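Local atomic coordinates of virulence sensor protein BvgS (Bordetella pertussis, PDB entry 6ZJ8), a protein that acts as the sensor histidine kinase of a virulence-controlling two-component system; the part in this crystal is its PAS domain, which takes part in signal transduction. Residues C49-A52 and Y53-T56; E24-R27 and V28-G32; D77-L80 and A81-M84; D137-E140 and R141-L145. One frame throughout, in Å; residues are numbered along the deposited sequence.

Interaction 1: residues C49-A52 and Y53-T56; sequences CNDA and YLDT
An Asn N-cap starts helix 51-57 of the PAS fold, where Asn50 meets Tyr53 just after strand 46-49. Asn50 OD1 accepts the backbone N-H of Tyr53, with OD1 3.0 Å from Tyr53 N. The donor stands 47° out of the amide carbonyl plane, so it does not lie on a lone pair. Asn50 CG sits between its own N and carbonyl carbon (chi1 64°), and this folds the amide back over the first turn. OD1 also accepts from Ile37 N, while ND2 gives bonds to Thr33 OG1 and Asn35 O. These bonds fix the rotation of the buried amide and tie the cap to residues 33-37.

Cys49 lies against one face of the Tyr53 ring. Its CB is over that face, 4.1 Å from the ring centroid, a CH-pi contact. The sulfur is set obliquely to the same ring, in a looser sulfur-aromatic contact. It also touches a methyl of Leu54, with Cys49 SG 3.5 Å from Leu54 CD2. The Tyr53 ring also meets Trp135, and its hydroxyl reaches Met84, so the side chain is packed in the domain core.

The backbone carries the turn onward. Asn50 O accepts from Leu54 N at 3.1 Å in the carbonyl plane, and Asp51 O accepts from Asp55 N. Two donors from Thr56 converge on Ala52 O. The backbone bond from Thr56 N is weak, but the hydroxyl approaches nearly along the C=O direction, with Thr56 OG1 2.8 Å from Ala52 O.

Interaction 2: residues E24-R27 and V28-G32; sequences EFMR and VLIDG
The Arg27 guanidinium receives Asp31 at its edge, in its plane, and the Phe25 ring has Leu29 set obliquely beside it. In the first pair, Arg27 NH1 lies 2.8 Å from Asp31 OD2. This is one hydrogen bond of a salt bridge, close to straight at the proton (159°). OD2 lies only 7° out of the guanidinium plane, and NH1 meets it nearly along the C-O bond. The guanidinium and carboxylate planes are 29° apart. The arginine chain turns twice on its way, at chi2 and chi3, and curls alongside the helix toward the next turn. This brings its CD against the same oxygen, with Arg27 CD 3.2 Å from Asp31 OD2.

The ring contact is looser. Phe25 and Leu29 lie side by side and point the same way, with Phe25 CE2 4.1 Å from Leu29 CD2. Met26 is bent at chi2 and chi3, and its terminal methyl reaches over to the next turn. There Met26 CE comes 3.5 Å from Ile30 CD1.

All these pairs are four residues apart on one helix. The backbone has matching bonds from Val28 N, Leu29 N, Ile30 N and Asp31 N to the carbonyls of Glu24, Phe25, Met26 and Arg27. Gly32 then leaves the helical conformation. Helix 17-31 leads into the PAS core from its N-terminal side. Met26 and Leu29 rest on Leu48 of strand 46-49, and the backbone of Ile30 is bonded to Asp51 at the start of helix 51-57.

Interaction 3: residues D77-L80 and A81-M84; sequences DPAL and AREM
Pro78, Ala79 and Leu80 offer their carbonyls to the first full turn of helix 79-87. Arg82 N bonds to Pro78 O at 3.2 Å and Glu83 N to Ala79 O. Met84 N bonds to Leu80 O at 3.0 Å. The last two donors come nearly straight onto their oxygens. Pro78 holds the N-cap position. Before it, Asp77 has left-handed backbone angles (phi 51°, psi 58°), and the chain turns there into the helix.

A water donates to Asp77 O at 2.8 Å. Its approach to Arg82 NE is too short to be certain. Arg82 bends at chi3, and its NE comes near this water.

On the inward side, Leu80 and Met84 touch. Met84 is extended beyond CG, and its methyl CE lies 3.8 Å from Leu80 CD1. Glu83 is also extended beyond CG, with Glu83 CG 3.3 Å from Ala79 O.

Leu80, Glu83 and Met84 also touch Phe57, and Met84 reaches Tyr53. The contact is thus a helix N-terminus in a PAS fold, whose apolar i, i+4 pair Leu80 and Met84 packs against Phe57 of helix 51-57.

Interaction 4: residues D137-E140 and R141-L145; sequences DITE and RAELL
Asp137 and Arg141 meet at the start of helix 138-155, where the chain leaves the last strand of the sheet. Asp137-Ile138-Thr139 is the DIT triplet known at the C-terminal end of many PAS domains.

Capping comes first. Asp137 is the N-cap, and its OD1 accepts from Glu140 N at 3.0 Å. The donor stands 65° out of the carboxylate plane. The carboxylate is carried there with CG anti to the backbone N (chi1 -170°).

The second group is made by the arginine. Arg141 bends at chi2 and runs back toward the strand end, where its NH1 lies 3.0 Å from Asp137 O. This bond is weak, since the N-H is well off line. Water 2 accepts from Asp137 N and, weakly, from Arg141 NH1. The other terminal nitrogen, NH2, is bonded to Asn35 OD1.

Backbone bonds form the third group. Ala142 N reaches Ile138 O at 3.0 Å and Glu143 N reaches Thr139 O at 2.8 Å. The bond from Leu144 N to Glu140 O is weak.

Side-chain contact is slight: Thr139 CG2 lies 4.1 Å from Glu143 CG, the two side chains crossing at a slant. Thr139 OG1 is bonded to His113 N, and Ile138 packs on His113 and Tyr115. The helix start is thereby joined to strand 110-122, next to strand 128-137 from which the helix continues.

In the fold
From the N terminus, interaction 2 comes first, then 1, 3 and 4. Each joins adjoining residues, so none closes a long loop, and none nests in or crosses another. Interaction 2 lies at the end of helix 17-31 and meets interaction 1 directly, through the backbone at the start of helix 51-57. Interaction 1 touches interaction 3 through Tyr53 OH and Met84 SD, joining helices 51-57 and 79-87. Interaction 4 touches none of the others and starts the C-terminal helix. Interactions 2 and 4 thus mark the points where the flanking helices enter and leave the PAS core.

Interaction 1: residues C49-A52 and Y53-T56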
ATOM      1  N   CYS A  49      -7.627   0.496   3.072  1.00 58.86           N
ATOM      2  CA  CYS A  49      -6.740  -0.094   2.080  1.00 56.72           C
ATOM      3  C   CYS A  49      -7.581  -0.474   0.873  1.00 55.89           C
ATOM      4  O   CYS A  49      -8.648  -1.076   1.026  1.00 56.15           O
ATOM      5  CB  CYS A  49      -6.000  -1.311   2.644  1.00 57.54           C
ATOM      6  SG  CYS A  49      -7.005  -2.412   3.649  1.00 69.36           S
ATOM      7  N   ASN A  50      -7.112  -0.107  -0.316  1.00 54.95           N
ATOM      8  CA  ASN A  50      -7.865  -0.381  -1.528  1.00 51.95           C
ATOM      9  C   ASN A  50      -7.638  -1.825  -1.973  1.00 71.16           C
ATOM     10  O   ASN A  50      -6.883  -2.583  -1.359  1.00 52.69           O
ATOM     11  CB  ASN A  50      -7.487   0.618  -2.619  1.00 53.51           C
ATOM     12  CG  ASN A  50      -6.036   0.501  -3.049  1.00 55.05           C
ATOM     13  OD1 ASN A  50      -5.223  -0.153  -2.392  1.00 63.62           O
ATOM     14  ND2 ASN A  50      -5.700   1.157  -4.153  1.00 51.25           N
ATOM     15  N   ASP A  51      -8.314  -2.212  -3.057  1.00 55.55           N
ATOM     16  CA  ASP A  51      -8.217  -3.588  -3.534  1.00 58.27           C
ATOM     17  C   ASP A  51      -6.847  -3.890  -4.125  1.00 66.35           C
ATOM     18  O   ASP A  51      -6.419  -5.048  -4.125  1.00 63.43           O
ATOM     19  CB  ASP A  51      -9.304  -3.858  -4.571  1.00 59.69           C
ATOM     20  CG  ASP A  51     -10.694  -3.827  -3.980  1.00 58.33           C
ATOM     21  OD1 ASP A  51     -10.817  -3.786  -2.735  1.00 58.44           O
ATOM     22  OD2 ASP A  51     -11.665  -3.843  -4.762  1.00 59.04           O
ATOM     23  N   ALA A  52      -6.150  -2.875  -4.642  1.00 59.40           N
ATOM     24  CA  ALA A  52      -4.783  -3.093  -5.103  1.00 55.43           C
ATOM     25  C   ALA A  52      -3.897  -3.538  -3.949  1.00 53.00           C
ATOM     26  O   ALA A  52      -3.052  -4.427  -4.105  1.00 55.43           O
ATOM     27  CB  ALA A  52      -4.233  -1.819  -5.743  1.00 54.42           C
ATOM     28  N   TYR A  53      -4.085  -2.931  -2.776  1.00 64.23           N
ATOM     29  CA  TYR A  53      -3.397  -3.378  -1.572  1.00 64.09           C
ATOM     30  C   TYR A  53      -3.793  -4.809  -1.224  1.00 62.13           C
ATOM     31  O   TYR A  53      -2.943  -5.703  -1.133  1.00 54.31           O
ATOM     32  CB  TYR A  53      -3.729  -2.424  -0.420  1.00 56.61           C
ATOM     33  CG  TYR A  53      -2.968  -2.691   0.855  1.00 56.49           C
ATOM     34  CD1 TYR A  53      -3.279  -3.776   1.659  1.00 56.01           C
ATOM     35  CD2 TYR A  53      -1.946  -1.847   1.262  1.00 55.28           C
ATOM     36  CE1 TYR A  53      -2.583  -4.023   2.823  1.00 57.84           C
ATOM     37  CE2 TYR A  53      -1.246  -2.084   2.426  1.00 55.80           C
ATOM     38  CZ  TYR A  53      -1.569  -3.172   3.203  1.00 57.02           C
ATOM     39  OH  TYR A  53      -0.875  -3.409   4.366  1.00 58.96           O
ATOM     40  N   LEU A  54      -5.095  -5.043  -1.041  1.00 55.20           N
ATOM     41  CA  LEU A  54      -5.562  -6.335  -0.549  1.00 52.93           C
ATOM     42  C   LEU A  54      -5.232  -7.462  -1.519  1.00 61.92           C
ATOM     43  O   LEU A  54      -4.842  -8.557  -1.097  1.00 53.36           O
ATOM     44  CB  LEU A  54      -7.069  -6.274  -0.297  1.00 56.12           C
ATOM     45  CG  LEU A  54      -7.513  -5.239   0.738  1.00 56.50           C
ATOM     46  CD1 LEU A  54      -9.029  -5.131   0.784  1.00 57.67           C
ATOM     47  CD2 LEU A  54      -6.949  -5.600   2.108  1.00 58.18           C
ATOM     48  N   ASP A  55      -5.389  -7.222  -2.823  1.00 53.80           N
ATOM     49  CA  ASP A  55      -5.199  -8.290  -3.799  1.00 54.97           C
ATOM     50  C   ASP A  55      -3.729  -8.638  -4.006  1.00 53.95           C
ATOM     51  O   ASP A  55      -3.428  -9.742  -4.471  1.00 54.65           O
ATOM     52  CB  ASP A  55      -5.838  -7.903  -5.133  1.00 55.94           C
ATOM     53  CG  ASP A  55      -7.355  -7.988  -5.102  1.00 57.53           C
ATOM     54  OD1 ASP A  55      -7.916  -8.366  -4.052  1.00 58.41           O
ATOM     55  OD2 ASP A  55      -7.990  -7.679  -6.133  1.00 58.54           O
ATOM     56  N   THR A  56      -2.810  -7.727  -3.683  1.00 54.41           N
ATOM     57  CA  THR A  56      -1.397  -8.087  -3.684  1.00 52.50           C
ATOM     58  C   THR A  56      -1.158  -9.336  -2.848  1.00 56.34           C
ATOM     59  O   THR A  56      -0.330 -10.185  -3.201  1.00 52.88           O
ATOM     60  CB  THR A  56      -0.557  -6.928  -3.144  1.00 54.76           C
ATOM     61  OG1 THR A  56      -0.629  -5.819  -4.049  1.00 53.50           O
ATOM     62  CG2 THR A  56       0.903  -7.354  -2.965  1.00 53.44           C
TER

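Interaction 2: residues E24-R27 and V28-G32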
ATOM      1  N   GLU A  24     -19.936   6.849  -3.392  1.00 71.38           N
ATOM      2  CA  GLU A  24     -19.383   6.731  -4.736  1.00 69.56           C
ATOM      3  C   GLU A  24     -17.891   7.030  -4.735  1.00 67.38           C
ATOM      4  O   GLU A  24     -17.114   6.365  -5.430  1.00 65.53           O
ATOM      5  CB  GLU A  24     -20.128   7.672  -5.686  1.00 69.61           C
ATOM      6  CG  GLU A  24     -21.595   7.314  -5.868  1.00 70.05           C
ATOM      7  CD  GLU A  24     -22.418   8.446  -6.452  1.00 72.21           C
ATOM      8  OE1 GLU A  24     -21.838   9.496  -6.803  1.00 72.71           O
ATOM      9  OE2 GLU A  24     -23.651   8.286  -6.558  1.00 73.67           O
ATOM     10  N   PHE A  25     -17.471   8.022  -3.949  1.00 68.09           N
ATOM     11  CA  PHE A  25     -16.050   8.328  -3.838  1.00 66.95           C
ATOM     12  C   PHE A  25     -15.282   7.159  -3.235  1.00 64.68           C
ATOM     13  O   PHE A  25     -14.190   6.816  -3.704  1.00 63.32           O
ATOM     14  CB  PHE A  25     -15.860   9.591  -2.998  1.00 69.33           C
ATOM     15  CG  PHE A  25     -14.449   9.809  -2.541  1.00 69.55           C
ATOM     16  CD1 PHE A  25     -13.488  10.284  -3.417  1.00 69.49           C
ATOM     17  CD2 PHE A  25     -14.083   9.543  -1.232  1.00 68.66           C
ATOM     18  CE1 PHE A  25     -12.188  10.486  -2.997  1.00 69.66           C
ATOM     19  CE2 PHE A  25     -12.785   9.743  -0.806  1.00 68.94           C
ATOM     20  CZ  PHE A  25     -11.836  10.215  -1.690  1.00 69.53           C
ATOM     21  N   MET A  26     -15.837   6.531  -2.197  1.00 65.40           N
ATOM     22  CA  MET A  26     -15.165   5.385  -1.593  1.00 64.19           C
ATOM     23  C   MET A  26     -15.144   4.194  -2.543  1.00 61.66           C
ATOM     24  O   MET A  26     -14.162   3.445  -2.584  1.00 59.93           O
ATOM     25  CB  MET A  26     -15.852   5.012  -0.280  1.00 64.76           C
ATOM     26  CG  MET A  26     -15.786   6.099   0.784  1.00 65.64           C
ATOM     27  SD  MET A  26     -14.105   6.447   1.334  1.00 64.93           S
ATOM     28  CE  MET A  26     -13.661   4.869   2.046  1.00 63.12           C
ATOM     29  N   ARG A  27     -16.219   3.999  -3.309  1.00 63.01           N
ATOM     30  CA  ARG A  27     -16.229   2.936  -4.308  1.00 61.73           C
ATOM     31  C   ARG A  27     -15.058   3.086  -5.272  1.00 60.46           C
ATOM     32  O   ARG A  27     -14.374   2.108  -5.589  1.00 58.16           O
ATOM     33  CB  ARG A  27     -17.559   2.947  -5.063  1.00 62.61           C
ATOM     34  CG  ARG A  27     -17.718   1.848  -6.107  1.00 61.35           C
ATOM     35  CD  ARG A  27     -17.826   0.469  -5.483  1.00 61.64           C
ATOM     36  NE  ARG A  27     -19.062   0.298  -4.722  1.00 62.88           N
ATOM     37  CZ  ARG A  27     -19.331  -0.766  -3.971  1.00 63.80           C
ATOM     38  NH1 ARG A  27     -18.447  -1.750  -3.874  1.00 63.83           N
ATOM     39  NH2 ARG A  27     -20.476  -0.844  -3.310  1.00 64.62           N
ATOM     40  N   VAL A  28     -14.802   4.310  -5.738  1.00 59.65           N
ATOM     41  CA  VAL A  28     -13.679   4.533  -6.642  1.00 58.37           C
ATOM     42  C   VAL A  28     -12.358   4.386  -5.899  1.00 57.41           C
ATOM     43  O   VAL A  28     -11.407   3.775  -6.405  1.00 55.47           O
ATOM     44  CB  VAL A  28     -13.799   5.918  -7.305  1.00 59.30           C
ATOM     45  CG1 VAL A  28     -12.607   6.177  -8.208  1.00 57.57           C
ATOM     46  CG2 VAL A  28     -15.094   6.019  -8.086  1.00 59.50           C
ATOM     47  N   LEU A  29     -12.276   4.939  -4.687  1.00 57.14           N
ATOM     48  CA  LEU A  29     -11.010   4.943  -3.962  1.00 55.49           C
ATOM     49  C   LEU A  29     -10.554   3.528  -3.626  1.00 55.24           C
ATOM     50  O   LEU A  29      -9.355   3.227  -3.666  1.00 53.81           O
ATOM     51  CB  LEU A  29     -11.142   5.776  -2.688  1.00 56.97           C
ATOM     52  CG  LEU A  29      -9.993   5.653  -1.686  1.00 55.83           C
ATOM     53  CD1 LEU A  29      -8.667   5.997  -2.348  1.00 55.58           C
ATOM     54  CD2 LEU A  29     -10.243   6.549  -0.489  1.00 57.16           C
ATOM     55  N   ILE A  30     -11.490   2.647  -3.298  1.00 56.26           N
ATOM     56  CA  ILE A  30     -11.170   1.308  -2.819  1.00 55.50           C
ATOM     57  C   ILE A  30     -11.259   0.274  -3.932  1.00 53.17           C
ATOM     58  O   ILE A  30     -10.369  -0.563  -4.081  1.00 57.77           O
ATOM     59  CB  ILE A  30     -12.087   0.944  -1.629  1.00 56.18           C
ATOM     60  CG1 ILE A  30     -11.679   1.766  -0.403  1.00 56.79           C
ATOM     61  CG2 ILE A  30     -12.024  -0.547  -1.344  1.00 56.53           C
ATOM     62  CD1 ILE A  30     -12.697   1.766   0.701  1.00 59.13           C
ATOM     63  N   ASP A  31     -12.324   0.313  -4.728  1.00 57.60           N
ATOM     64  CA  ASP A  31     -12.513  -0.646  -5.807  1.00 56.48           C
ATOM     65  C   ASP A  31     -11.967  -0.164  -7.143  1.00 56.48           C
ATOM     66  O   ASP A  31     -12.016  -0.920  -8.119  1.00 55.52           O
ATOM     67  CB  ASP A  31     -14.001  -0.977  -5.982  1.00 58.30           C
ATOM     68  CG  ASP A  31     -14.538  -1.877  -4.890  1.00 60.11           C
ATOM     69  OD1 ASP A  31     -13.731  -2.526  -4.193  1.00 59.10           O
ATOM     70  OD2 ASP A  31     -15.779  -1.943  -4.739  1.00 61.15           O
ATOM     71  N   GLY A  32     -11.457   1.063  -7.225  1.00 54.42           N
ATOM     72  CA  GLY A  32     -11.125   1.624  -8.519  1.00 53.83           C
ATOM     73  C   GLY A  32      -9.873   2.469  -8.580  1.00 53.10           C
ATOM     74  O   GLY A  32      -9.809   3.426  -9.360  1.00 52.89           O
TER

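Interaction 3: residues D77-L80 and A81-M84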
ATOM      1  N   ASP A  77       6.015 -16.538  13.273  1.00 73.54           N
ATOM      2  CA  ASP A  77       6.368 -16.000  11.968  1.00 73.54           C
ATOM      3  C   ASP A  77       5.138 -15.958  11.051  1.00 71.85           C
ATOM      4  O   ASP A  77       5.145 -16.564   9.971  1.00 71.47           O
ATOM      5  CB  ASP A  77       7.484 -16.810  11.328  1.00 76.09           C
ATOM      6  CG  ASP A  77       8.694 -16.944  12.229  1.00 77.51           C
ATOM      7  OD1 ASP A  77       9.087 -15.934  12.845  1.00 82.61           O
ATOM      8  OD2 ASP A  77       9.249 -18.060  12.322  1.00 78.36           O
ATOM      9  N   PRO A  78       4.078 -15.264  11.450  1.00 70.19           N
ATOM     10  CA  PRO A  78       2.854 -15.264  10.638  1.00 67.91           C
ATOM     11  C   PRO A  78       3.106 -14.658   9.266  1.00 66.70           C
ATOM     12  O   PRO A  78       3.715 -13.594   9.136  1.00 66.44           O
ATOM     13  CB  PRO A  78       1.876 -14.427  11.470  1.00 67.04           C
ATOM     14  CG  PRO A  78       2.737 -13.579  12.340  1.00 67.91           C
ATOM     15  CD  PRO A  78       3.962 -14.390  12.631  1.00 70.50           C
ATOM     16  N   ALA A  79       2.619 -15.348   8.234  1.00 68.72           N
ATOM     17  CA  ALA A  79       2.969 -14.986   6.864  1.00 67.75           C
ATOM     18  C   ALA A  79       2.410 -13.619   6.487  1.00 65.60           C
ATOM     19  O   ALA A  79       3.144 -12.756   5.994  1.00 66.27           O
ATOM     20  CB  ALA A  79       2.465 -16.058   5.897  1.00 66.28           C
ATOM     21  N   LEU A  80       1.111 -13.404   6.709  1.00 64.98           N
ATOM     22  CA  LEU A  80       0.470 -12.198   6.193  1.00 64.28           C
ATOM     23  C   LEU A  80       1.159 -10.943   6.716  1.00 63.95           C
ATOM     24  O   LEU A  80       1.524 -10.052   5.939  1.00 64.34           O
ATOM     25  CB  LEU A  80      -1.016 -12.191   6.558  1.00 65.15           C
ATOM     26  CG  LEU A  80      -1.841 -11.109   5.851  1.00 65.67           C
ATOM     27  CD1 LEU A  80      -1.790 -11.294   4.338  1.00 61.81           C
ATOM     28  CD2 LEU A  80      -3.283 -11.101   6.335  1.00 66.73           C
ATOM     29  N   ALA A  81       1.347 -10.857   8.034  1.00 64.36           N
ATOM     30  CA  ALA A  81       2.038  -9.706   8.604  1.00 64.25           C
ATOM     31  C   ALA A  81       3.449  -9.580   8.047  1.00 63.40           C
ATOM     32  O   ALA A  81       3.918  -8.470   7.763  1.00 63.07           O
ATOM     33  CB  ALA A  81       2.072  -9.820  10.128  1.00 65.60           C
ATOM     34  N   ARG A  82       4.144 -10.706   7.881  1.00 64.41           N
ATOM     35  CA  ARG A  82       5.507 -10.672   7.362  1.00 64.95           C
ATOM     36  C   ARG A  82       5.544 -10.066   5.964  1.00 63.70           C
ATOM     37  O   ARG A  82       6.344  -9.166   5.683  1.00 62.39           O
ATOM     38  CB  ARG A  82       6.094 -12.085   7.362  1.00 68.59           C
ATOM     39  CG  ARG A  82       7.532 -12.173   6.880  1.00 77.78           C
ATOM     40  CD  ARG A  82       8.094 -13.581   7.037  1.00 86.76           C
ATOM     41  NE  ARG A  82       7.308 -14.577   6.312  1.00 80.80           N
ATOM     42  CZ  ARG A  82       7.293 -14.705   4.988  1.00 84.72           C
ATOM     43  NH1 ARG A  82       8.013 -13.889   4.226  1.00 78.08           N
ATOM     44  NH2 ARG A  82       6.548 -15.644   4.423  1.00 86.01           N
ATOM     45  N   GLU A  83       4.670 -10.540   5.074  1.00 64.60           N
ATOM     46  CA  GLU A  83       4.664 -10.045   3.700  1.00 62.65           C
ATOM     47  C   GLU A  83       4.324  -8.562   3.643  1.00 60.69           C
ATOM     48  O   GLU A  83       4.960  -7.799   2.906  1.00 61.09           O
ATOM     49  CB  GLU A  83       3.674 -10.857   2.869  1.00 60.97           C
ATOM     50  CG  GLU A  83       3.964 -12.351   2.862  1.00 62.10           C
ATOM     51  CD  GLU A  83       2.810 -13.163   2.320  1.00 61.60           C
ATOM     52  OE1 GLU A  83       1.719 -12.585   2.123  1.00 60.26           O
ATOM     53  OE2 GLU A  83       2.990 -14.379   2.096  1.00 62.24           O
ATOM     54  N   MET A  84       3.327  -8.128   4.416  1.00 63.12           N
ATOM     55  CA  MET A  84       2.948  -6.720   4.397  1.00 65.83           C
ATOM     56  C   MET A  84       4.074  -5.835   4.913  1.00 67.31           C
ATOM     57  O   MET A  84       4.283  -4.726   4.407  1.00 62.80           O
ATOM     58  CB  MET A  84       1.688  -6.505   5.228  1.00 64.85           C
ATOM     59  CG  MET A  84       0.461  -7.164   4.643  1.00 66.12           C
ATOM     60  SD  MET A  84      -1.060  -6.599   5.416  1.00 97.67           S
ATOM     61  CE  MET A  84      -2.248  -7.532   4.465  1.00 66.98           C
TER
HETATM   62  O   HOH W   1       6.573 -16.578   7.552  1.00 74.72           O

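Interaction 4: residues D137-E140 and R141-L145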
ATOM      1  N   ASP A 137       4.263  -0.616  -8.131  1.00 50.73           N
ATOM      2  CA  ASP A 137       5.041  -1.742  -8.640  1.00 54.02           C
ATOM      3  C   ASP A 137       5.767  -1.284  -9.902  1.00 54.05           C
ATOM      4  O   ASP A 137       5.169  -1.170 -10.974  1.00 57.98           O
ATOM      5  CB  ASP A 137       4.134  -2.939  -8.906  1.00 50.48           C
ATOM      6  CG  ASP A 137       4.912  -4.206  -9.207  1.00 50.30           C
ATOM      7  OD1 ASP A 137       6.060  -4.104  -9.688  1.00 50.60           O
ATOM      8  OD2 ASP A 137       4.373  -5.305  -8.969  1.00 51.07           O
ATOM      9  N   ILE A 138       7.068  -1.013  -9.768  1.00 55.79           N
ATOM     10  CA  ILE A 138       7.851  -0.534 -10.903  1.00 56.87           C
ATOM     11  C   ILE A 138       8.086  -1.661 -11.900  1.00 49.93           C
ATOM     12  O   ILE A 138       8.031  -1.455 -13.118  1.00 53.64           O
ATOM     13  CB  ILE A 138       9.180   0.071 -10.417  1.00 55.03           C
ATOM     14  CG1 ILE A 138       8.929   1.183  -9.392  1.00 54.27           C
ATOM     15  CG2 ILE A 138       9.995   0.596 -11.597  1.00 56.88           C
ATOM     16  CD1 ILE A 138       8.123   2.353  -9.928  1.00 56.92           C
ATOM     17  N   THR A 139       8.355  -2.870 -11.399  1.00 62.03           N
ATOM     18  CA  THR A 139       8.586  -4.008 -12.279  1.00 46.05           C
ATOM     19  C   THR A 139       7.397  -4.246 -13.201  1.00 77.70           C
ATOM     20  O   THR A 139       7.569  -4.654 -14.357  1.00 50.73           O
ATOM     21  CB  THR A 139       8.871  -5.258 -11.447  1.00 51.05           C
ATOM     22  OG1 THR A 139      10.056  -5.054 -10.672  1.00 52.52           O
ATOM     23  CG2 THR A 139       9.049  -6.472 -12.344  1.00 53.84           C
ATOM     24  N   GLU A 140       6.181  -4.006 -12.704  1.00 47.41           N
ATOM     25  CA  GLU A 140       4.994  -4.179 -13.535  1.00 51.56           C
ATOM     26  C   GLU A 140       5.040  -3.261 -14.750  1.00 51.35           C
ATOM     27  O   GLU A 140       4.637  -3.655 -15.849  1.00 55.67           O
ATOM     28  CB  GLU A 140       3.733  -3.916 -12.709  1.00 52.59           C
ATOM     29  CG  GLU A 140       2.433  -4.254 -13.424  1.00 51.93           C
ATOM     30  CD  GLU A 140       2.243  -5.742 -13.599  1.00 52.62           C
ATOM     31  OE1 GLU A 140       2.902  -6.504 -12.864  1.00 52.47           O
ATOM     32  OE2 GLU A 140       1.443  -6.145 -14.469  1.00 51.67           O
ATOM     33  N   ARG A 141       5.530  -2.032 -14.570  1.00 55.72           N
ATOM     34  CA  ARG A 141       5.675  -1.122 -15.702  1.00 54.92           C
ATOM     35  C   ARG A 141       6.775  -1.584 -16.648  1.00 62.54           C
ATOM     36  O   ARG A 141       6.603  -1.555 -17.872  1.00 61.20           O
ATOM     37  CB  ARG A 141       5.976   0.292 -15.206  1.00 53.62           C
ATOM     38  CG  ARG A 141       4.760   1.075 -14.758  1.00 51.68           C
ATOM     39  CD  ARG A 141       4.216   0.573 -13.442  1.00 52.42           C
ATOM     40  NE  ARG A 141       3.099   1.392 -12.981  1.00 52.54           N
ATOM     41  CZ  ARG A 141       2.236   1.023 -12.040  1.00 51.62           C
ATOM     42  NH1 ARG A 141       2.354  -0.161 -11.454  1.00 50.99           N
ATOM     43  NH2 ARG A 141       1.252   1.837 -11.688  1.00 50.64           N
ATOM     44  N   ALA A 142       7.918  -1.999 -16.099  1.00 62.82           N
ATOM     45  CA  ALA A 142       9.028  -2.437 -16.938  1.00 56.91           C
ATOM     46  C   ALA A 142       8.652  -3.669 -17.752  1.00 57.88           C
ATOM     47  O   ALA A 142       9.021  -3.779 -18.926  1.00 60.05           O
ATOM     48  CB  ALA A 142      10.258  -2.711 -16.070  1.00 58.91           C
ATOM     49  N   GLU A 143       7.911  -4.603 -17.149  1.00 57.01           N
ATOM     50  CA  GLU A 143       7.472  -5.783 -17.891  1.00 59.11           C
ATOM     51  C   GLU A 143       6.668  -5.389 -19.121  1.00 59.05           C
ATOM     52  O   GLU A 143       6.844  -5.965 -20.200  1.00 60.38           O
ATOM     53  CB  GLU A 143       6.637  -6.702 -16.999  1.00 58.47           C
ATOM     54  CG  GLU A 143       7.433  -7.485 -15.970  1.00 59.52           C
ATOM     55  CD  GLU A 143       7.105  -8.970 -15.966  1.00 62.61           C
ATOM     56  OE1 GLU A 143       6.756  -9.519 -17.033  1.00 63.66           O
ATOM     57  OE2 GLU A 143       7.198  -9.591 -14.887  1.00 77.82           O
ATOM     58  N   LEU A 144       5.770  -4.414 -18.973  1.00 58.56           N
ATOM     59  CA  LEU A 144       4.955  -3.986 -20.103  1.00 58.38           C
ATOM     60  C   LEU A 144       5.830  -3.435 -21.222  1.00 59.29           C
ATOM     61  O   LEU A 144       5.677  -3.814 -22.388  1.00 59.69           O
ATOM     62  CB  LEU A 144       3.937  -2.943 -19.641  1.00 57.23           C
ATOM     63  CG  LEU A 144       2.959  -2.451 -20.705  1.00 56.65           C
ATOM     64  CD1 LEU A 144       2.088  -3.595 -21.200  1.00 56.98           C
ATOM     65  CD2 LEU A 144       2.102  -1.321 -20.153  1.00 56.02           C
ATOM     66  N   LEU A 145       6.761  -2.539 -20.880  1.00 59.22           N
ATOM     67  CA  LEU A 145       7.658  -1.981 -21.888  1.00 59.98           C
ATOM     68  C   LEU A 145       8.523  -3.065 -22.517  1.00 62.04           C
ATOM     69  O   LEU A 145       8.752  -3.061 -23.732  1.00 63.56           O
ATOM     70  CB  LEU A 145       8.541  -0.901 -21.261  1.00 60.52           C
ATOM     71  CG  LEU A 145       7.829   0.343 -20.729  1.00 59.98           C
ATOM     72  CD1 LEU A 145       8.761   1.131 -19.827  1.00 59.65           C
ATOM     73  CD2 LEU A 145       7.337   1.210 -21.872  1.00 59.33           C
TER
HETATM   74  O   HOH W   2       1.345  -0.601  -8.338  1.00 50.30           O